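Local coordinates for bifunctional GH43-CE protein (Bacteroides eggerthii, PDB 6MLY) that probably acts on arabinoxylan-type polysaccharides, joining a family GH43 glycosidase module, generally assigned beta-xylosidase activity, to a carbohydrate esterase module, at residues 270-275 against 448-453; 361-366 against 490-495; 31-36 against 42-47. All coordinates share one frame; numbering follows the deposited sequence.

Overall arrangement
Contact 3 closes a beta hairpin inside the GH43 module, contact 1 joins that module to the Concanavalin A-like domain, and contact 2 lies within the latter. Contacts 1 and 3 meet at one ethanediol molecule, bound by R275 of the first and D32 of the second, although their centres are 21 Å apart; R275 NH2 also packs at 3.7 Å from P31 CB. The side chain of D32 is about 6 Å from that of D143, predicted to tune and orient the catalytic acid, which places the diol probably close to the GH43 active site. Contact 2 stands apart, its nearest atoms about 9 Å from contact 1 and about 16 Å from contact 3.

Contact 1: 270-275 against 448-453; sequences CGAVGR and CDFRNK. With EDO (1,2-ethanediol), chain F.
O1 of the bound 1,2-ethanediol, probably from the crystallisation liquor, is gripped by both terminal nitrogens of R275: NH1 donates over 2.8 Å and NH2 over 2.9 Å. The oxygen lies in the guanidinium plane at the edge between the two N-H groups, and the NH1 bond is moderately straight at 147°. D32 binds the same diol, and D29 accepts from R275 N.

The R275 side chain takes no part in the meeting with 448-453, which is made by C270, A272 and V273 with F450 and K453. V273 sits over one face of the F450 ring, with its CB 3.7 Å from the ring centroid and 11° off the normal, a CH-pi contact. V273 CG2 reaches over the other half of the ring, 3.9 Å from F450 CE2, while A272 CB comes in at the ring edge, 3.7 Å from F450 CE1. The ring is put under the loop because F450 CG stands beside its backbone N (chi1 -57°). Replacing F450 by a serine would probably leave V273 without its aromatic floor and take from A272 CB its contact with the ring edge, opening a gap between the segments. The exposed K453 brings its CG to 3.8 Å from C270 O.

At the C-terminal end of strand 441-449, D449 OD1 makes a salt bridge with R451 NE at 2.7 Å. The backbone N of R451 meets that oxygen from above the carboxylate plane, completing an Asx turn, and D516 gives the R451 guanidinium a second acidic partner. A272 N is tied to D455. Valine over phenylalanine thus forms part of a domain interface, where a GH43 beta-propeller loop between strands 262-269 and 275-282 docks on the turn after a strand of the Concanavalin A-like beta-sandwich.

Contact 2: 361-366 against 490-495; sequences TSFTQA and ALFNYA
A cluster of three aromatic rings, F363, F492 and Y494, joins a loop of the Concanavalin A-like beta-sandwich to the chain leaving strand 488-491. The loop bears a type I beta turn from F363 to A366, closed by A366 N donating to F363 O at 3.1 Å. An ST turn comes just before it, S362 OG accepting from T364 N.

F363 is the shared member. With CG anti to its backbone nitrogen (chi1 -178°), its ring extends from the turn toward both other rings. Its edge is directed at the face of F492 in a T-shaped pair, with centroids 4.8 Å apart and planes at 67°. F363 CE1 makes the approach, 3.5 Å from F492 CG and set toward the rim of that face. Y494 meets F363 differently: the planes are inclined by only 31°, the centroids are 5.6 Å apart, and the encounter is oblique.

Further rings extend the cluster, Y405 packing edge-to-face with F363 and F395 with F492, while Y494 OH has a weak hydrogen bond with Q407. The turn also reaches residues of the GH43 range: T364 O accepts from Y91 OH, and Q365 NE2 donates to K88 O. Beside the rings, A366 CB faces the base of Y494, 4.1 Å from both its CB and CG, and F363 CD1 lies 3.5 Å from Y494 CE2.

Contact 3: 31-36 against 42-47; sequences PDMSML and YYMSST. With EDO (1,2-ethanediol), chain F.
Antiparallel strand pairing makes this contact, the hairpin of strands 34-38 and 41-45 at one side of a four-stranded GH43 sheet; the axes of 34-36 and 42-45 approach to 4.7 Å at 165°. L36 and Y43 form a hydrogen-bonded pair (Y43 N to L36 O 2.8 Å, L36 N to Y43 O 2.9 Å). S34 and S45 form another: S45 N donates to S34 O at 3.0 Å, but the return bond is weak. Between them M35 and M44 are a non-hydrogen-bonded pair.

Past the strand ends T47 N donates to P31 O, at 3.1 Å. M33 CG lies against M44 SD (3.9 Å), and L36 CD1 against Y43 CB. With CG beside its backbone N (chi1 -57°), the D32 carboxylate reaches ethanediol, whose O2 donates to OD2 at 2.7 Å; T47 OG1 lies 3.2 Å from D32 CB and bonds weakly to OD2.

Strand 41-45 pairs onward with 56-60, and 66-71 completes the sheet, fitting a blade of the five-bladed GH43 propeller. The S34, L36, Y43 and S45 side chains face strand 99-103, where L100 N binds S34 OG; S98 binds S45 OG and E128 holds Y43 OH. M35 instead touches V255 of strand 250-256.

Contact 1: 270-275 against 448-453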
ATOM      1  N   CYS A 270      -5.787 -12.931   5.384  1.00 87.42           N
ATOM      2  CA  CYS A 270      -5.018 -12.765   4.133  1.00 87.81           C
ATOM      3  C   CYS A 270      -4.230 -11.450   4.166  1.00 87.77           C
ATOM      4  O   CYS A 270      -4.099 -10.782   3.142  1.00 90.87           O
ATOM      5  CB  CYS A 270      -5.939 -12.809   2.914  1.00 86.06           C
ATOM      6  SG  CYS A 270      -5.184 -13.545   1.433  1.00 90.39           S
ATOM      7  N   GLY A 271      -3.707 -11.086   5.344  1.00 86.81           N
ATOM      8  CA  GLY A 271      -2.810  -9.933   5.496  1.00 85.89           C
ATOM      9  C   GLY A 271      -3.547  -8.600   5.504  1.00 83.57           C
ATOM     10  O   GLY A 271      -4.524  -8.424   6.239  1.00 81.53           O
ATOM     11  N   ALA A 272      -3.064  -7.662   4.675  1.00 82.25           N
ATOM     12  CA  ALA A 272      -3.441  -6.235   4.725  1.00 80.30           C
ATOM     13  C   ALA A 272      -4.912  -6.047   4.333  1.00 78.52           C
ATOM     14  O   ALA A 272      -5.664  -5.361   5.038  1.00 77.45           O
ATOM     15  CB  ALA A 272      -2.531  -5.429   3.831  1.00 79.92           C
ATOM     16  N   VAL A 273      -5.309  -6.663   3.212  1.00 77.09           N
ATOM     17  CA  VAL A 273      -6.687  -6.600   2.707  1.00 75.41           C
ATOM     18  C   VAL A 273      -7.664  -6.897   3.857  1.00 75.55           C
ATOM     19  O   VAL A 273      -8.727  -6.277   3.944  1.00 75.18           O
ATOM     20  CB  VAL A 273      -6.894  -7.546   1.506  1.00 74.99           C
ATOM     21  CG1 VAL A 273      -7.060  -9.001   1.925  1.00 75.57           C
ATOM     22  CG2 VAL A 273      -8.054  -7.099   0.627  1.00 74.40           C
ATOM     23  N   GLY A 274      -7.288  -7.830   4.741  1.00 75.93           N
ATOM     24  CA  GLY A 274      -8.049  -8.124   5.961  1.00 76.18           C
ATOM     25  C   GLY A 274      -8.323  -9.612   6.136  1.00 77.16           C
ATOM     26  O   GLY A 274      -7.416 -10.440   6.002  1.00 77.60           O
ATOM     27  N   ARG A 275      -9.587  -9.930   6.450  1.00 77.09           N
ATOM     28  CA  ARG A 275     -10.054 -11.288   6.792  1.00 77.40           C
ATOM     29  C   ARG A 275     -11.225 -11.653   5.865  1.00 77.06           C
ATOM     30  O   ARG A 275     -12.317 -11.101   5.987  1.00 77.11           O
ATOM     31  CB  ARG A 275     -10.414 -11.339   8.281  1.00 78.27           C
ATOM     32  CG  ARG A 275      -9.312 -10.818   9.196  1.00 79.75           C
ATOM     33  CD  ARG A 275      -9.531 -11.127  10.668  1.00 81.94           C
ATOM     34  NE  ARG A 275     -10.388 -10.154  11.338  1.00 83.14           N
ATOM     35  CZ  ARG A 275     -11.108 -10.401  12.431  1.00 84.44           C
ATOM     36  NH1 ARG A 275     -11.073 -11.595  12.997  1.00 87.28           N
ATOM     37  NH2 ARG A 275     -11.871  -9.456  12.949  1.00 84.50           N
ATOM     38  N   CYS A 448      -3.419  -0.579  -4.700  1.00 74.09           N
ATOM     39  CA  CYS A 448      -3.198  -1.652  -3.730  1.00 74.40           C
ATOM     40  C   CYS A 448      -2.824  -2.944  -4.466  1.00 74.66           C
ATOM     41  O   CYS A 448      -3.571  -3.403  -5.339  1.00 75.22           O
ATOM     42  CB  CYS A 448      -4.448  -1.929  -2.898  1.00 75.21           C
ATOM     43  SG  CYS A 448      -4.915  -0.584  -1.769  1.00 76.23           S
ATOM     44  N   ASP A 449      -1.670  -3.516  -4.107  1.00 75.19           N
ATOM     45  CA  ASP A 449      -1.262  -4.829  -4.593  1.00 75.68           C
ATOM     46  C   ASP A 449      -1.213  -5.783  -3.397  1.00 77.11           C
ATOM     47  O   ASP A 449      -0.291  -5.717  -2.576  1.00 77.60           O
ATOM     48  CB  ASP A 449       0.077  -4.793  -5.343  1.00 76.28           C
ATOM     49  CG  ASP A 449       0.348  -6.057  -6.146  1.00 76.80           C
ATOM     50  OD1 ASP A 449      -0.617  -6.807  -6.387  1.00 77.81           O
ATOM     51  OD2 ASP A 449       1.512  -6.294  -6.520  1.00 78.94           O
ATOM     52  N   PHE A 450      -2.241  -6.635  -3.304  1.00 76.01           N
ATOM     53  CA  PHE A 450      -2.325  -7.699  -2.313  1.00 76.59           C
ATOM     54  C   PHE A 450      -1.834  -9.021  -2.927  1.00 77.72           C
ATOM     55  O   PHE A 450      -1.586  -9.972  -2.196  1.00 80.03           O
ATOM     56  CB  PHE A 450      -3.754  -7.807  -1.769  1.00 75.71           C
ATOM     57  CG  PHE A 450      -4.291  -6.533  -1.155  1.00 74.47           C
ATOM     58  CD1 PHE A 450      -3.822  -6.080   0.072  1.00 74.18           C
ATOM     59  CD2 PHE A 450      -5.260  -5.779  -1.802  1.00 73.54           C
ATOM     60  CE1 PHE A 450      -4.310  -4.909   0.638  1.00 73.30           C
ATOM     61  CE2 PHE A 450      -5.748  -4.609  -1.234  1.00 72.81           C
ATOM     62  CZ  PHE A 450      -5.270  -4.175  -0.018  1.00 72.58           C
ATOM     63  N   ARG A 451      -1.671  -9.061  -4.259  1.00 79.67           N
ATOM     64  CA  ARG A 451      -1.216 -10.263  -4.987  1.00 81.02           C
ATOM     65  C   ARG A 451      -0.102 -10.951  -4.189  1.00 82.12           C
ATOM     66  O   ARG A 451       0.976 -10.387  -4.019  1.00 83.37           O
ATOM     67  CB  ARG A 451      -0.685  -9.917  -6.384  1.00 80.43           C
ATOM     68  CG  ARG A 451      -1.748  -9.476  -7.383  1.00 80.11           C
ATOM     69  CD  ARG A 451      -1.211  -9.105  -8.760  1.00 80.11           C
ATOM     70  NE  ARG A 451      -0.188  -8.064  -8.718  1.00 79.41           N
ATOM     71  CZ  ARG A 451      -0.104  -7.044  -9.563  1.00 78.47           C
ATOM     72  NH1 ARG A 451      -0.955  -6.934 -10.568  1.00 79.54           N
ATOM     73  NH2 ARG A 451       0.827  -6.127  -9.386  1.00 79.31           N
ATOM     74  N   ASN A 452      -0.385 -12.160  -3.696  1.00 82.48           N
ATOM     75  CA  ASN A 452       0.576 -12.960  -2.930  1.00 83.55           C
ATOM     76  C   ASN A 452       1.107 -12.127  -1.751  1.00 82.42           C
ATOM     77  O   ASN A 452       2.287 -12.184  -1.415  1.00 83.61           O
ATOM     78  CB  ASN A 452       1.696 -13.504  -3.827  1.00 84.42           C
ATOM     79  CG  ASN A 452       1.216 -14.532  -4.834  1.00 85.14           C
ATOM     80  OD1 ASN A 452       1.830 -15.585  -4.994  1.00 85.98           O
ATOM     81  ND2 ASN A 452       0.120 -14.240  -5.520  1.00 84.09           N
ATOM     82  N   LYS A 453       0.208 -11.341  -1.146  1.00 80.57           N
ATOM     83  CA  LYS A 453       0.420 -10.619   0.111  1.00 80.57           C
ATOM     84  C   LYS A 453       1.644  -9.698   0.036  1.00 80.80           C
ATOM     85  O   LYS A 453       2.295  -9.473   1.056  1.00 83.48           O
ATOM     86  CB  LYS A 453       0.541 -11.617   1.271  1.00 81.97           C
ATOM     87  CG  LYS A 453      -0.791 -12.068   1.864  1.00 81.42           C
ATOM     88  CD  LYS A 453      -0.849 -13.539   2.213  1.00 82.73           C
ATOM     89  CE  LYS A 453      -0.928 -14.428   0.989  1.00 83.55           C
ATOM     90  NZ  LYS A 453      -1.288 -15.821   1.341  1.00 84.88           N
TER
HETATM   91  C1  EDO F 902     -12.582 -11.265  16.199  1.00 65.38           C
HETATM   92  O1  EDO F 902     -13.132 -11.295  14.876  1.00 59.45           O
HETATM   93  C2  EDO F 902     -13.278 -10.162  16.983  1.00 70.51           C
HETATM   94  O2  EDO F 902     -14.691 -10.413  16.993  1.00 76.51           O

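Contact 2: 361-366 against 490-495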
ATOM      1  N   THR A 361      -4.409  16.720  16.605  1.00 85.00           N
ATOM      2  CA  THR A 361      -2.973  16.420  16.730  1.00 85.48           C
ATOM      3  C   THR A 361      -2.647  15.075  16.067  1.00 82.96           C
ATOM      4  O   THR A 361      -1.482  14.739  15.881  1.00 83.08           O
ATOM      5  CB  THR A 361      -2.537  16.341  18.200  1.00 87.88           C
ATOM      6  OG1 THR A 361      -3.375  17.191  18.983  1.00 90.73           O
ATOM      7  CG2 THR A 361      -1.083  16.716  18.394  1.00 88.43           C
ATOM      8  N   SER A 362      -3.695  14.305  15.754  1.00 82.64           N
ATOM      9  CA  SER A 362      -3.596  12.955  15.227  1.00 81.00           C
ATOM     10  C   SER A 362      -4.587  12.805  14.069  1.00 79.40           C
ATOM     11  O   SER A 362      -5.703  13.337  14.129  1.00 79.97           O
ATOM     12  CB  SER A 362      -3.866  11.937  16.315  1.00 81.24           C
ATOM     13  OG  SER A 362      -3.819  10.610  15.808  1.00 78.96           O
ATOM     14  N   PHE A 363      -4.169  12.081  13.026  1.00 77.44           N
ATOM     15  CA  PHE A 363      -5.045  11.726  11.918  1.00 76.07           C
ATOM     16  C   PHE A 363      -6.172  10.801  12.411  1.00 76.50           C
ATOM     17  O   PHE A 363      -7.311  10.929  11.960  1.00 77.05           O
ATOM     18  CB  PHE A 363      -4.239  11.088  10.782  1.00 74.28           C
ATOM     19  CG  PHE A 363      -5.043  10.712   9.561  1.00 72.35           C
ATOM     20  CD1 PHE A 363      -6.043  11.545   9.079  1.00 71.94           C
ATOM     21  CD2 PHE A 363      -4.783   9.534   8.877  1.00 71.49           C
ATOM     22  CE1 PHE A 363      -6.768  11.203   7.949  1.00 71.14           C
ATOM     23  CE2 PHE A 363      -5.513   9.189   7.750  1.00 70.70           C
ATOM     24  CZ  PHE A 363      -6.502  10.026   7.286  1.00 70.42           C
ATOM     25  N   THR A 364      -5.859   9.898  13.354  1.00 77.00           N
ATOM     26  CA  THR A 364      -6.789   8.836  13.769  1.00 76.77           C
ATOM     27  C   THR A 364      -7.779   9.351  14.827  1.00 77.91           C
ATOM     28  O   THR A 364      -8.702   8.620  15.216  1.00 77.52           O
ATOM     29  CB  THR A 364      -6.045   7.584  14.258  1.00 77.14           C
ATOM     30  OG1 THR A 364      -5.525   7.819  15.569  1.00 78.35           O
ATOM     31  CG2 THR A 364      -4.939   7.159  13.316  1.00 76.90           C
ATOM     32  N   GLN A 365      -7.590  10.599  15.284  1.00 78.90           N
ATOM     33  CA  GLN A 365      -8.553  11.274  16.165  1.00 79.26           C
ATOM     34  C   GLN A 365      -9.406  12.271  15.362  1.00 78.38           C
ATOM     35  O   GLN A 365     -10.178  13.038  15.948  1.00 78.74           O
ATOM     36  CB  GLN A 365      -7.828  11.969  17.323  1.00 79.78           C
ATOM     37  CG  GLN A 365      -7.064  11.020  18.238  1.00 80.45           C
ATOM     38  CD  GLN A 365      -7.937   9.942  18.837  1.00 80.21           C
ATOM     39  OE1 GLN A 365      -7.680   8.753  18.666  1.00 80.45           O
ATOM     40  NE2 GLN A 365      -8.985  10.349  19.538  1.00 78.85           N
ATOM     41  N   ALA A 366      -9.289  12.246  14.026  1.00 78.12           N
ATOM     42  CA  ALA A 366     -10.095  13.103  13.154  1.00 77.49           C
ATOM     43  C   ALA A 366     -11.490  12.487  12.964  1.00 76.78           C
ATOM     44  O   ALA A 366     -11.656  11.254  12.910  1.00 75.57           O
ATOM     45  CB  ALA A 366      -9.399  13.316  11.833  1.00 76.32           C
ATOM     46  N   ALA A 490     -10.242   6.107   2.261  1.00 65.81           N
ATOM     47  CA  ALA A 490     -10.686   7.099   3.232  1.00 66.19           C
ATOM     48  C   ALA A 490     -10.639   8.505   2.619  1.00 66.30           C
ATOM     49  O   ALA A 490      -9.562   8.976   2.237  1.00 66.93           O
ATOM     50  CB  ALA A 490      -9.819   7.007   4.465  1.00 66.19           C
ATOM     51  N   LEU A 491     -11.810   9.152   2.516  1.00 65.57           N
ATOM     52  CA  LEU A 491     -11.898  10.585   2.241  1.00 65.43           C
ATOM     53  C   LEU A 491     -11.763  11.312   3.582  1.00 66.31           C
ATOM     54  O   LEU A 491     -12.467  10.970   4.523  1.00 66.59           O
ATOM     55  CB  LEU A 491     -13.232  10.950   1.574  1.00 64.94           C
ATOM     56  CG  LEU A 491     -13.686  10.129   0.364  1.00 64.52           C
ATOM     57  CD1 LEU A 491     -14.311  11.031  -0.690  1.00 64.46           C
ATOM     58  CD2 LEU A 491     -12.565   9.318  -0.256  1.00 64.43           C
ATOM     59  N   PHE A 492     -10.866  12.304   3.660  1.00 66.86           N
ATOM     60  CA  PHE A 492     -10.640  13.043   4.907  1.00 67.38           C
ATOM     61  C   PHE A 492     -10.460  14.539   4.621  1.00 68.03           C
ATOM     62  O   PHE A 492     -10.296  14.942   3.475  1.00 68.31           O
ATOM     63  CB  PHE A 492      -9.445  12.462   5.668  1.00 68.21           C
ATOM     64  CG  PHE A 492      -8.103  12.636   5.004  1.00 68.94           C
ATOM     65  CD1 PHE A 492      -7.619  11.689   4.114  1.00 68.86           C
ATOM     66  CD2 PHE A 492      -7.307  13.735   5.291  1.00 70.01           C
ATOM     67  CE1 PHE A 492      -6.376  11.846   3.519  1.00 69.30           C
ATOM     68  CE2 PHE A 492      -6.066  13.892   4.692  1.00 70.33           C
ATOM     69  CZ  PHE A 492      -5.604  12.948   3.805  1.00 69.97           C
ATOM     70  N   ASN A 493     -10.525  15.333   5.697  1.00 68.37           N
ATOM     71  CA  ASN A 493     -10.359  16.778   5.690  1.00 69.21           C
ATOM     72  C   ASN A 493     -10.440  17.290   7.130  1.00 70.38           C
ATOM     73  O   ASN A 493     -11.532  17.404   7.675  1.00 70.49           O
ATOM     74  CB  ASN A 493     -11.421  17.507   4.860  1.00 69.16           C
ATOM     75  CG  ASN A 493     -11.276  19.016   4.924  1.00 70.25           C
ATOM     76  OD1 ASN A 493     -10.207  19.533   5.249  1.00 71.20           O
ATOM     77  ND2 ASN A 493     -12.343  19.736   4.616  1.00 70.73           N
ATOM     78  N   TYR A 494      -9.291  17.632   7.721  1.00 71.35           N
ATOM     79  CA  TYR A 494      -9.255  18.064   9.113  1.00 72.54           C
ATOM     80  C   TYR A 494      -8.267  19.212   9.302  1.00 74.05           C
ATOM     81  O   TYR A 494      -7.365  19.381   8.502  1.00 74.58           O
ATOM     82  CB  TYR A 494      -8.861  16.907  10.024  1.00 72.70           C
ATOM     83  CG  TYR A 494      -7.485  16.347   9.777  1.00 72.70           C
ATOM     84  CD1 TYR A 494      -6.444  16.613  10.649  1.00 73.60           C
ATOM     85  CD2 TYR A 494      -7.228  15.526   8.691  1.00 72.19           C
ATOM     86  CE1 TYR A 494      -5.179  16.088  10.447  1.00 73.83           C
ATOM     87  CE2 TYR A 494      -5.970  14.987   8.475  1.00 72.30           C
ATOM     88  CZ  TYR A 494      -4.941  15.267   9.359  1.00 73.17           C
ATOM     89  OH  TYR A 494      -3.698  14.740   9.161  1.00 73.73           O
ATOM     90  N   ALA A 495      -8.446  19.945  10.407  1.00 76.14           N
ATOM     91  CA  ALA A 495      -7.685  21.143  10.723  1.00 78.65           C
ATOM     92  C   ALA A 495      -6.663  20.864  11.832  1.00 81.68           C
ATOM     93  O   ALA A 495      -6.913  20.047  12.723  1.00 83.32           O
ATOM     94  CB  ALA A 495      -8.628  22.242  11.135  1.00 79.96           C
TER

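Contact 3: 31-36 against 42-47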
ATOM      1  N   PRO A  31     -15.226 -10.146   8.145  1.00 72.86           N
ATOM      2  CA  PRO A  31     -14.980 -11.104   9.223  1.00 73.16           C
ATOM      3  C   PRO A  31     -16.208 -11.424  10.089  1.00 72.74           C
ATOM      4  O   PRO A  31     -17.150 -10.634  10.140  1.00 71.48           O
ATOM      5  CB  PRO A  31     -13.922 -10.389  10.076  1.00 73.84           C
ATOM      6  CG  PRO A  31     -14.240  -8.918   9.900  1.00 73.39           C
ATOM      7  CD  PRO A  31     -14.757  -8.790   8.480  1.00 72.73           C
ATOM      8  N   ASP A  32     -16.153 -12.578  10.765  1.00 72.91           N
ATOM      9  CA  ASP A  32     -17.153 -13.030  11.733  1.00 73.27           C
ATOM     10  C   ASP A  32     -18.528 -13.076  11.062  1.00 71.16           C
ATOM     11  O   ASP A  32     -19.444 -12.338  11.435  1.00 70.07           O
ATOM     12  CB  ASP A  32     -17.171 -12.138  12.974  1.00 74.09           C
ATOM     13  CG  ASP A  32     -15.836 -12.046  13.689  1.00 76.02           C
ATOM     14  OD1 ASP A  32     -14.844 -12.615  13.177  1.00 77.12           O
ATOM     15  OD2 ASP A  32     -15.795 -11.396  14.752  1.00 77.82           O
ATOM     16  N   MET A  33     -18.642 -13.951  10.060  1.00 70.86           N
ATOM     17  CA  MET A  33     -19.871 -14.146   9.324  1.00 70.65           C
ATOM     18  C   MET A  33     -20.856 -14.943  10.187  1.00 70.73           C
ATOM     19  O   MET A  33     -20.476 -15.875  10.897  1.00 71.41           O
ATOM     20  CB  MET A  33     -19.620 -14.909   8.020  1.00 71.20           C
ATOM     21  CG  MET A  33     -18.921 -14.084   6.963  1.00 70.83           C
ATOM     22  SD  MET A  33     -18.644 -15.012   5.431  1.00 71.64           S
ATOM     23  CE  MET A  33     -17.373 -16.160   5.959  1.00 73.24           C
ATOM     24  N   SER A  34     -22.123 -14.529  10.125  1.00 69.59           N
ATOM     25  CA  SER A  34     -23.256 -15.311  10.554  1.00 69.88           C
ATOM     26  C   SER A  34     -24.223 -15.390   9.370  1.00 69.08           C
ATOM     27  O   SER A  34     -24.813 -14.385   8.987  1.00 68.08           O
ATOM     28  CB  SER A  34     -23.895 -14.708  11.780  1.00 69.65           C
ATOM     29  OG  SER A  34     -24.868 -15.576  12.346  1.00 70.28           O
ATOM     30  N   MET A  35     -24.344 -16.589   8.790  1.00 69.95           N
ATOM     31  CA  MET A  35     -25.058 -16.812   7.534  1.00 69.77           C
ATOM     32  C   MET A  35     -26.328 -17.642   7.785  1.00 69.64           C
ATOM     33  O   MET A  35     -26.404 -18.462   8.713  1.00 70.30           O
ATOM     34  CB  MET A  35     -24.154 -17.549   6.540  1.00 70.76           C
ATOM     35  CG  MET A  35     -24.589 -17.430   5.088  1.00 70.57           C
ATOM     36  SD  MET A  35     -23.360 -18.137   3.955  1.00 71.89           S
ATOM     37  CE  MET A  35     -22.127 -16.837   3.995  1.00 70.73           C
ATOM     38  N   LEU A  36     -27.339 -17.410   6.947  1.00 69.22           N
ATOM     39  CA  LEU A  36     -28.497 -18.274   6.901  1.00 69.61           C
ATOM     40  C   LEU A  36     -29.156 -18.174   5.524  1.00 69.42           C
ATOM     41  O   LEU A  36     -28.853 -17.264   4.730  1.00 68.31           O
ATOM     42  CB  LEU A  36     -29.476 -17.928   8.034  1.00 69.45           C
ATOM     43  CG  LEU A  36     -30.017 -16.498   8.085  1.00 68.16           C
ATOM     44  CD1 LEU A  36     -31.032 -16.237   6.982  1.00 67.90           C
ATOM     45  CD2 LEU A  36     -30.648 -16.221   9.436  1.00 67.90           C
ATOM     46  N   TYR A  42     -30.022 -15.933   0.470  1.00 68.57           N
ATOM     47  CA  TYR A  42     -29.032 -16.107   1.529  1.00 68.55           C
ATOM     48  C   TYR A  42     -28.817 -14.758   2.219  1.00 67.46           C
ATOM     49  O   TYR A  42     -28.896 -13.716   1.582  1.00 66.58           O
ATOM     50  CB  TYR A  42     -27.713 -16.644   0.969  1.00 69.30           C
ATOM     51  CG  TYR A  42     -27.785 -18.020   0.358  1.00 70.79           C
ATOM     52  CD1 TYR A  42     -28.002 -18.186  -1.000  1.00 71.23           C
ATOM     53  CD2 TYR A  42     -27.618 -19.161   1.131  1.00 71.91           C
ATOM     54  CE1 TYR A  42     -28.064 -19.446  -1.574  1.00 72.70           C
ATOM     55  CE2 TYR A  42     -27.676 -20.429   0.573  1.00 73.41           C
ATOM     56  CZ  TYR A  42     -27.906 -20.573  -0.785  1.00 73.71           C
ATOM     57  OH  TYR A  42     -27.959 -21.810  -1.356  1.00 75.38           O
ATOM     58  N   TYR A  43     -28.558 -14.788   3.528  1.00 67.50           N
ATOM     59  CA  TYR A  43     -28.297 -13.582   4.294  1.00 67.02           C
ATOM     60  C   TYR A  43     -27.100 -13.812   5.211  1.00 67.72           C
ATOM     61  O   TYR A  43     -26.803 -14.937   5.589  1.00 68.91           O
ATOM     62  CB  TYR A  43     -29.523 -13.170   5.108  1.00 66.57           C
ATOM     63  CG  TYR A  43     -30.618 -12.527   4.299  1.00 66.12           C
ATOM     64  CD1 TYR A  43     -30.440 -11.274   3.735  1.00 65.26           C
ATOM     65  CD2 TYR A  43     -31.836 -13.161   4.112  1.00 66.35           C
ATOM     66  CE1 TYR A  43     -31.443 -10.668   2.996  1.00 65.16           C
ATOM     67  CE2 TYR A  43     -32.850 -12.570   3.376  1.00 66.29           C
ATOM     68  CZ  TYR A  43     -32.652 -11.320   2.814  1.00 65.58           C
ATOM     69  OH  TYR A  43     -33.644 -10.733   2.086  1.00 66.43           O
ATOM     70  N   MET A  44     -26.436 -12.712   5.571  1.00 68.01           N
ATOM     71  CA  MET A  44     -25.179 -12.764   6.289  1.00 68.75           C
ATOM     72  C   MET A  44     -24.928 -11.420   6.986  1.00 67.77           C
ATOM     73  O   MET A  44     -24.849 -10.383   6.330  1.00 66.91           O
ATOM     74  CB  MET A  44     -24.029 -13.071   5.322  1.00 69.77           C
ATOM     75  CG  MET A  44     -22.653 -12.810   5.900  1.00 70.62           C
ATOM     76  SD  MET A  44     -21.477 -12.278   4.641  1.00 71.24           S
ATOM     77  CE  MET A  44     -20.769 -10.859   5.471  1.00 71.47           C
ATOM     78  N   SER A  45     -24.818 -11.473   8.323  1.00 67.73           N
ATOM     79  CA  SER A  45     -24.333 -10.366   9.149  1.00 67.14           C
ATOM     80  C   SER A  45     -22.803 -10.437   9.218  1.00 67.88           C
ATOM     81  O   SER A  45     -22.191 -11.378   8.714  1.00 68.21           O
ATOM     82  CB  SER A  45     -24.969 -10.390  10.522  1.00 67.32           C
ATOM     83  OG  SER A  45     -24.517 -11.505  11.273  1.00 68.33           O
ATOM     84  N   SER A  46     -22.189  -9.433   9.847  1.00 68.13           N
ATOM     85  CA  SER A  46     -20.750  -9.206   9.696  1.00 68.93           C
ATOM     86  C   SER A  46     -20.234  -8.259  10.785  1.00 69.23           C
ATOM     87  O   SER A  46     -21.014  -7.602  11.473  1.00 69.31           O
ATOM     88  CB  SER A  46     -20.473  -8.666   8.321  1.00 68.46           C
ATOM     89  OG  SER A  46     -19.149  -8.960   7.924  1.00 69.30           O
ATOM     90  N   THR A  47     -18.907  -8.212  10.932  1.00 70.00           N
ATOM     91  CA  THR A  47     -18.228  -7.326  11.883  1.00 70.89           C
ATOM     92  C   THR A  47     -17.510  -6.200  11.123  1.00 70.31           C
ATOM     93  O   THR A  47     -16.800  -6.453  10.139  1.00 70.18           O
ATOM     94  CB  THR A  47     -17.244  -8.107  12.763  1.00 72.94           C
ATOM     95  OG1 THR A  47     -17.943  -9.123  13.483  1.00 74.41           O
ATOM     96  CG2 THR A  47     -16.523  -7.229  13.760  1.00 73.76           C
TER
HETATM   97  C1  EDO F 902     -12.582 -11.265  16.199  1.00 65.38           C
HETATM   98  O1  EDO F 902     -13.132 -11.295  14.876  1.00 59.45           O
HETATM   99  C2  EDO F 902     -13.278 -10.162  16.983  1.00 70.51           C
HETATM  100  O2  EDO F 902     -14.691 -10.413  16.993  1.00 76.51           O